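Local coordinates for ABC transporter binding protein AcbH (PDB 3OO8) that serves as the extracellular solute receptor of an ABC transporter and binds beta-D-galactopyranose as its exclusive sugar substrate, at residues F89-A98 with L124-L134; M172-A183 with A248-M259. The protein carries 2 engineered substitutions. All coordinates share one frame; numbering follows the deposited sequence.

Interaction 1 (F89-A98 with L124-L134); sequences FAGYRLQFFA and LSKGLDGHYYL
Leu-124 meets Ala-90 where strand 85-89 passes into helix 92-99 of the class 2 solute-binding fold. Its carbonyl O lies 3.5 Å from Ala-90 CB, and a water joins that O to Gly-91 N at the helix N-cap. Lys-126 offers its carbonyl O to Gln-95 NE2 at 3.0 Å. The N-H points almost straight at the acceptor (168°), which lies close to the amide plane of Gln-95, while the donor is tilted from the carbonyl plane of Lys-126. Gln-95 reaches it with an extended chain whose CG is anti to the carbonyl carbon (chi1 -63°). Lys-212 binds the other amide end, OE1. With an alanine at Gln-95, Lys-126 O and the Lys-212 amine would probably lose their common partner. Gly-127 opens a type I turn. The side chains of Leu-128 and Gln-95 cross at about a right angle, with Leu-128 CD2 3.6 Å from Gln-95 OE1. A second water links Leu-128 N to Gln-95 O. Asp-129 uses the syn lone pair of OD2 to hold Tyr-133 OH (2.6 Å). The ring of Tyr-133 itself is met over its centre by Ala-98 CB, a CH-pi contact 3.5 Å from the centroid. Leu-134 sets its CB 3.9 Å from Leu-94 CD2.

Interaction 2 (M172-A183 with A248-M259); sequences MQSDGLVPLAFA and AAKALENKQAGM
Met-172 and Met-259 both place CG anti to the carbonyl carbon (chi1 -82° and -55°), but their chains then differ. Met-172 runs on extended, while Met-259 bends at its last torsion (chi3 -78°). The bend brings Met-259 CE to 3.8 Å from Met-172 SD. Met-172 CE also lies beside Met-259 CG, and the two side chains run at a slant to each other. Leu-180 CD2 packs on Met-259 CB on the same face of the sheet. Leu-177 lies alongside the backbone of 255-258. Its CD1 reaches Lys-255 O and its CD2 rests 3.7 Å from Gly-258 CA. Met-172 SD lies 4.0 Å from the same Gly-258 CA. The backbones pair as parallel strands, 178-181 beside 257-261, at an edge of the mixed sheet. Each strand follows a helix that closes in a Schellman motif. Gly-258 N donates to Val-178 O (2.8 Å), and Ala-181 N donates to Met-259 O (2.9 Å). Weak bonds from Val-178 N to Gln-256 O and from Met-259 N to Pro-179 O add to the ladder. Away from the methionines, Ala-181 CB sits 3.7 Å from Ala-257 CB and 3.4 Å from Ala-248 O. Ala-183 CB meets Ala-248 CB at 3.8 Å, where helix 245-253 passes the chain just beyond strand 178-181.

Interaction 1 and interaction 2 lie on opposite sides of the chain's centre. Their centres are 39 Å apart, and their nearest atoms about 21 Å, so they do not touch. Along the chain, interaction 1 closes before interaction 2 opens. Strand 134-147 connects them: it begins at the end of segment 124-134 and pairs antiparallel with strand 257-261 of interaction 2. Interaction 1 is the one nearer the sugar site. It holds the galactose-binding Arg-93, and the side chain of Phe-89 is about 3 Å from those of Gln-71 and Arg-373. Interaction 2 is farther from the site, with Phe-182 about 8 Å from Trp-142 and Ala-248 about 10 Å from Gln-266, between side chains. No galactose is bound to this chain in the model.

Interaction 1 (F89-A98 with L124-L134)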
# COMPACT_ATOMS: atom_id res chain seq x y z
N PHE A 89 10.28 -4.31 0.06
CA PHE A 89 8.83 -4.28 -0.17
C PHE A 89 8.57 -4.28 -1.67
O PHE A 89 9.46 -3.97 -2.48
CB PHE A 89 8.24 -3.01 0.48
CG PHE A 89 9.05 -1.76 0.21
CD1 PHE A 89 8.88 -1.02 -0.96
CD2 PHE A 89 9.97 -1.33 1.15
CE1 PHE A 89 9.61 0.15 -1.18
CE2 PHE A 89 10.72 -0.19 0.92
CZ PHE A 89 10.55 0.54 -0.24
N ALA A 90 7.34 -4.64 -2.05
CA ALA A 90 6.95 -4.68 -3.44
C ALA A 90 7.01 -3.30 -4.10
O ALA A 90 6.92 -2.25 -3.43
CB ALA A 90 5.54 -5.32 -3.59
N GLY A 91 7.16 -3.30 -5.42
CA GLY A 91 7.03 -2.04 -6.16
C GLY A 91 8.14 -1.82 -7.16
O GLY A 91 8.81 -2.78 -7.61
N TYR A 92 8.27 -0.55 -7.54
CA TYR A 92 9.20 -0.17 -8.59
C TYR A 92 10.64 -0.56 -8.30
O TYR A 92 11.32 -1.15 -9.15
CB TYR A 92 9.10 1.34 -8.82
CG TYR A 92 9.88 1.81 -10.03
CD1 TYR A 92 9.23 2.01 -11.25
CD2 TYR A 92 11.25 2.02 -9.96
CE1 TYR A 92 9.91 2.46 -12.38
CE2 TYR A 92 11.96 2.44 -11.09
CZ TYR A 92 11.28 2.67 -12.28
OH TYR A 92 11.98 3.09 -13.40
N ARG A 93 11.10 -0.26 -7.09
CA ARG A 93 12.50 -0.51 -6.73
C ARG A 93 12.85 -2.00 -6.69
O ARG A 93 13.92 -2.42 -7.18
CB ARG A 93 12.86 0.25 -5.47
CG ARG A 93 12.90 1.75 -5.74
CD ARG A 93 13.87 2.44 -4.84
NE ARG A 93 13.24 2.87 -3.59
CZ ARG A 93 13.88 3.49 -2.61
NH1 ARG A 93 13.23 3.86 -1.52
NH2 ARG A 93 15.19 3.71 -2.73
N LEU A 94 11.93 -2.82 -6.17
CA LEU A 94 12.15 -4.26 -6.19
C LEU A 94 12.43 -4.67 -7.63
O LEU A 94 13.39 -5.41 -7.91
CB LEU A 94 10.89 -5.01 -5.74
CG LEU A 94 10.91 -6.55 -5.90
CD1 LEU A 94 11.97 -7.13 -4.95
CD2 LEU A 94 9.54 -7.15 -5.55
N GLN A 95 11.57 -4.24 -8.55
CA GLN A 95 11.75 -4.64 -9.94
C GLN A 95 13.01 -4.04 -10.57
O GLN A 95 13.65 -4.69 -11.40
CB GLN A 95 10.50 -4.36 -10.77
CG GLN A 95 9.29 -5.19 -10.28
CD GLN A 95 8.15 -5.22 -11.24
OE1 GLN A 95 7.81 -4.21 -11.84
NE2 GLN A 95 7.57 -6.41 -11.43
N PHE A 96 13.37 -2.83 -10.15
CA PHE A 96 14.58 -2.16 -10.65
C PHE A 96 15.81 -2.95 -10.21
O PHE A 96 16.67 -3.26 -11.04
CB PHE A 96 14.66 -0.73 -10.10
CG PHE A 96 15.84 0.05 -10.61
CD1 PHE A 96 15.77 0.71 -11.83
CD2 PHE A 96 17.01 0.12 -9.88
CE1 PHE A 96 16.86 1.42 -12.32
CE2 PHE A 96 18.10 0.85 -10.35
CZ PHE A 96 18.02 1.49 -11.57
N PHE A 97 15.89 -3.30 -8.93
CA PHE A 97 17.04 -4.04 -8.45
C PHE A 97 17.13 -5.41 -9.08
O PHE A 97 18.24 -5.82 -9.43
CB PHE A 97 17.11 -4.10 -6.93
CG PHE A 97 17.04 -2.75 -6.27
CD1 PHE A 97 17.80 -1.70 -6.74
CD2 PHE A 97 16.24 -2.55 -5.15
CE1 PHE A 97 17.75 -0.46 -6.13
CE2 PHE A 97 16.19 -1.30 -4.53
CZ PHE A 97 16.95 -0.26 -5.03
N ALA A 98 16.00 -6.10 -9.24
CA ALA A 98 15.96 -7.42 -9.88
C ALA A 98 16.42 -7.30 -11.34
O ALA A 98 17.15 -8.15 -11.83
CB ALA A 98 14.55 -8.06 -9.82
N LEU A 124 2.89 -9.49 -7.14
CA LEU A 124 3.70 -8.48 -6.49
C LEU A 124 5.07 -8.93 -6.02
O LEU A 124 5.92 -8.10 -5.68
CB LEU A 124 2.94 -7.81 -5.33
CG LEU A 124 2.52 -8.70 -4.15
CD1 LEU A 124 3.69 -8.88 -3.16
CD2 LEU A 124 1.26 -8.16 -3.43
N SER A 125 5.31 -10.25 -6.11
CA SER A 125 6.57 -10.82 -5.68
C SER A 125 7.54 -11.07 -6.83
O SER A 125 8.65 -11.49 -6.61
CB SER A 125 6.31 -12.12 -4.90
OG SER A 125 5.55 -11.84 -3.72
N LYS A 126 7.11 -10.77 -8.05
CA LYS A 126 7.94 -11.07 -9.26
C LYS A 126 8.62 -9.86 -9.87
O LYS A 126 8.20 -8.70 -9.67
CB LYS A 126 7.06 -11.69 -10.33
CG LYS A 126 6.55 -13.07 -9.98
CD LYS A 126 5.62 -13.57 -11.07
CE LYS A 126 5.11 -14.94 -10.75
NZ LYS A 126 4.23 -15.50 -11.84
N GLY A 127 9.71 -10.13 -10.59
CA GLY A 127 10.41 -9.11 -11.36
C GLY A 127 9.85 -9.08 -12.78
O GLY A 127 8.97 -9.87 -13.13
N LEU A 128 10.39 -8.17 -13.59
CA LEU A 128 9.92 -7.97 -14.96
C LEU A 128 10.15 -9.25 -15.77
O LEU A 128 9.44 -9.54 -16.74
CB LEU A 128 10.68 -6.80 -15.58
CG LEU A 128 10.45 -5.40 -15.00
CD1 LEU A 128 11.30 -4.38 -15.71
CD2 LEU A 128 8.96 -5.12 -15.14
N ASP A 129 11.15 -10.00 -15.35
CA ASP A 129 11.54 -11.21 -16.06
C ASP A 129 10.72 -12.43 -15.64
O ASP A 129 11.02 -13.54 -16.05
CB ASP A 129 13.01 -11.47 -15.84
CG ASP A 129 13.32 -11.71 -14.38
OD1 ASP A 129 12.34 -11.87 -13.60
OD2 ASP A 129 14.52 -11.70 -14.06
N GLY A 130 9.73 -12.23 -14.77
CA GLY A 130 8.84 -13.30 -14.38
C GLY A 130 9.36 -14.20 -13.26
O GLY A 130 8.61 -15.04 -12.79
N HIS A 131 10.61 -14.03 -12.86
CA HIS A 131 11.14 -14.79 -11.71
C HIS A 131 10.63 -14.15 -10.42
O HIS A 131 10.38 -12.94 -10.38
CB HIS A 131 12.66 -14.74 -11.62
CG HIS A 131 13.33 -15.52 -12.72
ND1 HIS A 131 13.19 -16.88 -12.84
CD2 HIS A 131 14.12 -15.12 -13.74
CE1 HIS A 131 13.87 -17.30 -13.90
NE2 HIS A 131 14.45 -16.25 -14.46
N TYR A 132 10.55 -14.97 -9.37
CA TYR A 132 10.22 -14.45 -8.03
C TYR A 132 11.46 -13.86 -7.37
O TYR A 132 12.55 -14.41 -7.48
CB TYR A 132 9.74 -15.60 -7.15
CG TYR A 132 8.35 -16.10 -7.46
CD1 TYR A 132 7.23 -15.40 -7.01
CD2 TYR A 132 8.14 -17.26 -8.19
CE1 TYR A 132 5.95 -15.83 -7.29
CE2 TYR A 132 6.84 -17.71 -8.47
CZ TYR A 132 5.75 -16.98 -8.01
OH TYR A 132 4.46 -17.41 -8.23
N TYR A 133 11.31 -12.74 -6.65
CA TYR A 133 12.41 -12.07 -5.95
C TYR A 133 12.07 -11.71 -4.50
O TYR A 133 12.96 -11.42 -3.70
CB TYR A 133 12.90 -10.82 -6.72
CG TYR A 133 13.56 -11.18 -8.04
CD1 TYR A 133 14.88 -11.56 -8.06
CD2 TYR A 133 12.83 -11.11 -9.23
CE1 TYR A 133 15.51 -11.89 -9.27
CE2 TYR A 133 13.44 -11.44 -10.44
CZ TYR A 133 14.76 -11.82 -10.43
OH TYR A 133 15.38 -12.12 -11.64
N LEU A 134 10.77 -11.71 -4.19
CA LEU A 134 10.31 -11.30 -2.87
C LEU A 134 9.51 -12.41 -2.19
O LEU A 134 8.76 -13.13 -2.86
CB LEU A 134 9.36 -10.09 -3.03
CG LEU A 134 8.87 -9.37 -1.74
CD1 LEU A 134 9.86 -8.28 -1.33
CD2 LEU A 134 7.45 -8.81 -1.90
O HOH W 1 6.49 -5.76 -6.83
O HOH W 2 12.62 -7.01 -12.59

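Interaction 2 (M172-A183 with A248-M259)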
# COMPACT_ATOMS: atom_id res chain seq x y z
N MET A 172 -25.63 13.23 2.21
CA MET A 172 -24.86 13.72 3.35
C MET A 172 -24.79 15.24 3.39
O MET A 172 -24.90 15.83 4.47
CB MET A 172 -23.44 13.15 3.35
CG MET A 172 -23.39 11.76 3.94
SD MET A 172 -21.80 10.99 3.62
CE MET A 172 -22.04 9.32 4.29
N GLN A 173 -24.58 15.86 2.24
CA GLN A 173 -24.54 17.32 2.19
C GLN A 173 -25.88 17.91 2.62
O GLN A 173 -25.91 18.85 3.42
CB GLN A 173 -24.15 17.82 0.79
CG GLN A 173 -22.65 17.83 0.62
CD GLN A 173 -22.16 18.56 -0.63
OE1 GLN A 173 -22.90 18.72 -1.62
NE2 GLN A 173 -20.90 18.97 -0.60
N SER A 174 -26.97 17.37 2.07
CA SER A 174 -28.33 17.79 2.46
C SER A 174 -28.57 17.58 3.96
O SER A 174 -29.29 18.36 4.60
CB SER A 174 -29.39 17.03 1.65
OG SER A 174 -29.38 17.52 0.31
N ASP A 175 -27.96 16.54 4.52
CA ASP A 175 -28.04 16.29 5.95
C ASP A 175 -27.08 17.18 6.77
O ASP A 175 -27.03 17.07 7.99
CB ASP A 175 -27.77 14.82 6.28
CG ASP A 175 -28.89 13.87 5.81
OD1 ASP A 175 -30.01 14.33 5.45
OD2 ASP A 175 -28.65 12.64 5.81
N GLY A 176 -26.34 18.08 6.11
CA GLY A 176 -25.42 18.96 6.81
C GLY A 176 -24.10 18.34 7.24
O GLY A 176 -23.46 18.78 8.19
N LEU A 177 -23.65 17.31 6.53
CA LEU A 177 -22.41 16.65 6.90
C LEU A 177 -21.42 16.85 5.77
O LEU A 177 -21.83 16.91 4.62
CB LEU A 177 -22.72 15.14 7.03
CG LEU A 177 -22.03 14.25 8.04
CD1 LEU A 177 -22.28 14.73 9.45
CD2 LEU A 177 -22.58 12.84 7.85
N VAL A 178 -20.13 16.96 6.09
CA VAL A 178 -19.08 17.00 5.07
C VAL A 178 -19.00 15.54 4.57
O VAL A 178 -18.85 14.66 5.40
CB VAL A 178 -17.74 17.38 5.71
CG1 VAL A 178 -16.58 17.08 4.78
CG2 VAL A 178 -17.74 18.86 6.17
N PRO A 179 -19.15 15.30 3.26
CA PRO A 179 -19.20 13.88 2.86
C PRO A 179 -17.87 13.17 3.08
O PRO A 179 -17.81 12.12 3.71
CB PRO A 179 -19.56 13.96 1.37
CG PRO A 179 -20.40 15.25 1.28
CD PRO A 179 -19.61 16.18 2.16
N LEU A 180 -16.81 13.73 2.52
CA LEU A 180 -15.50 13.13 2.65
C LEU A 180 -14.54 14.06 3.38
O LEU A 180 -14.14 15.11 2.87
CB LEU A 180 -14.96 12.77 1.26
CG LEU A 180 -15.67 11.64 0.51
CD1 LEU A 180 -15.58 11.89 -0.98
CD2 LEU A 180 -15.03 10.29 0.91
N ALA A 181 -14.16 13.68 4.59
CA ALA A 181 -13.06 14.36 5.26
C ALA A 181 -11.85 14.22 4.33
O ALA A 181 -11.60 13.14 3.77
CB ALA A 181 -12.77 13.71 6.60
N PHE A 182 -11.11 15.30 4.17
CA PHE A 182 -10.03 15.32 3.19
C PHE A 182 -8.91 16.26 3.64
O PHE A 182 -9.17 17.38 4.09
CB PHE A 182 -10.59 15.73 1.83
CG PHE A 182 -9.62 15.53 0.68
CD1 PHE A 182 -9.03 14.30 0.47
CD2 PHE A 182 -9.34 16.59 -0.18
CE1 PHE A 182 -8.15 14.14 -0.57
CE2 PHE A 182 -8.45 16.44 -1.24
CZ PHE A 182 -7.86 15.20 -1.43
N ALA A 183 -7.68 15.81 3.47
CA ALA A 183 -6.50 16.52 3.95
C ALA A 183 -5.32 16.24 3.03
O ALA A 183 -5.16 15.12 2.51
CB ALA A 183 -6.17 16.08 5.36
N ALA A 248 -8.34 15.50 9.63
CA ALA A 248 -9.44 14.96 8.84
C ALA A 248 -9.98 13.70 9.53
O ALA A 248 -11.20 13.52 9.63
CB ALA A 248 -8.98 14.65 7.41
N ALA A 249 -9.09 12.85 10.02
CA ALA A 249 -9.50 11.65 10.72
C ALA A 249 -10.30 11.98 11.99
O ALA A 249 -11.29 11.30 12.30
CB ALA A 249 -8.28 10.77 11.02
N LYS A 250 -9.92 13.06 12.68
CA LYS A 250 -10.65 13.49 13.88
C LYS A 250 -12.03 14.00 13.49
O LYS A 250 -13.00 13.78 14.22
CB LYS A 250 -9.87 14.53 14.69
CG LYS A 250 -8.85 13.95 15.69
CD LYS A 250 -9.46 12.94 16.71
CE LYS A 250 -8.40 12.34 17.66
NZ LYS A 250 -8.74 10.97 18.25
N ALA A 251 -12.14 14.64 12.33
CA ALA A 251 -13.45 15.09 11.85
C ALA A 251 -14.41 13.92 11.64
O ALA A 251 -15.59 13.99 12.00
CB ALA A 251 -13.34 15.95 10.58
N LEU A 252 -13.91 12.82 11.05
CA LEU A 252 -14.71 11.62 10.88
C LEU A 252 -15.08 11.05 12.26
O LEU A 252 -16.26 10.76 12.52
CB LEU A 252 -13.91 10.55 10.09
CG LEU A 252 -14.64 9.21 9.97
CD1 LEU A 252 -15.89 9.36 9.10
CD2 LEU A 252 -13.68 8.12 9.40
N GLU A 253 -14.09 10.93 13.14
CA GLU A 253 -14.29 10.37 14.47
C GLU A 253 -15.32 11.16 15.28
O GLU A 253 -16.12 10.58 16.02
CB GLU A 253 -12.98 10.29 15.23
CG GLU A 253 -13.08 9.45 16.48
CD GLU A 253 -11.79 9.34 17.28
OE1 GLU A 253 -10.70 9.80 16.86
OE2 GLU A 253 -11.87 8.72 18.35
N ASN A 254 -15.27 12.48 15.13
CA ASN A 254 -16.18 13.40 15.84
C ASN A 254 -17.52 13.53 15.13
O ASN A 254 -18.36 14.36 15.50
CB ASN A 254 -15.51 14.77 16.03
CG ASN A 254 -14.44 14.77 17.12
OD1 ASN A 254 -14.52 13.99 18.08
ND2 ASN A 254 -13.45 15.63 16.99
N LYS A 255 -17.73 12.72 14.10
CA LYS A 255 -18.96 12.71 13.33
C LYS A 255 -19.29 14.01 12.57
O LYS A 255 -20.44 14.28 12.24
CB LYS A 255 -20.14 12.18 14.14
CG LYS A 255 -19.89 10.86 14.83
CD LYS A 255 -21.13 10.47 15.61
CE LYS A 255 -20.86 9.28 16.49
NZ LYS A 255 -22.11 8.90 17.21
N GLN A 256 -18.25 14.79 12.26
CA GLN A 256 -18.40 16.00 11.49
C GLN A 256 -18.30 15.70 10.00
O GLN A 256 -18.73 16.49 9.17
CB GLN A 256 -17.36 17.03 11.94
CG GLN A 256 -17.70 17.60 13.34
CD GLN A 256 -16.48 18.10 14.13
OE1 GLN A 256 -16.61 18.52 15.28
NE2 GLN A 256 -15.30 18.04 13.52
N ALA A 257 -17.75 14.54 9.67
CA ALA A 257 -17.67 14.10 8.27
C ALA A 257 -18.28 12.69 8.20
O ALA A 257 -18.21 11.95 9.18
CB ALA A 257 -16.21 14.06 7.81
N GLY A 258 -18.85 12.34 7.05
CA GLY A 258 -19.48 11.04 6.87
C GLY A 258 -18.54 9.89 6.50
O GLY A 258 -18.82 8.73 6.84
N MET A 259 -17.45 10.21 5.80
CA MET A 259 -16.49 9.19 5.30
C MET A 259 -15.07 9.77 5.22
O MET A 259 -14.86 10.99 5.23
CB MET A 259 -16.87 8.79 3.87
CG MET A 259 -18.31 8.28 3.71
SD MET A 259 -18.83 7.93 2.00
CE MET A 259 -19.17 9.55 1.30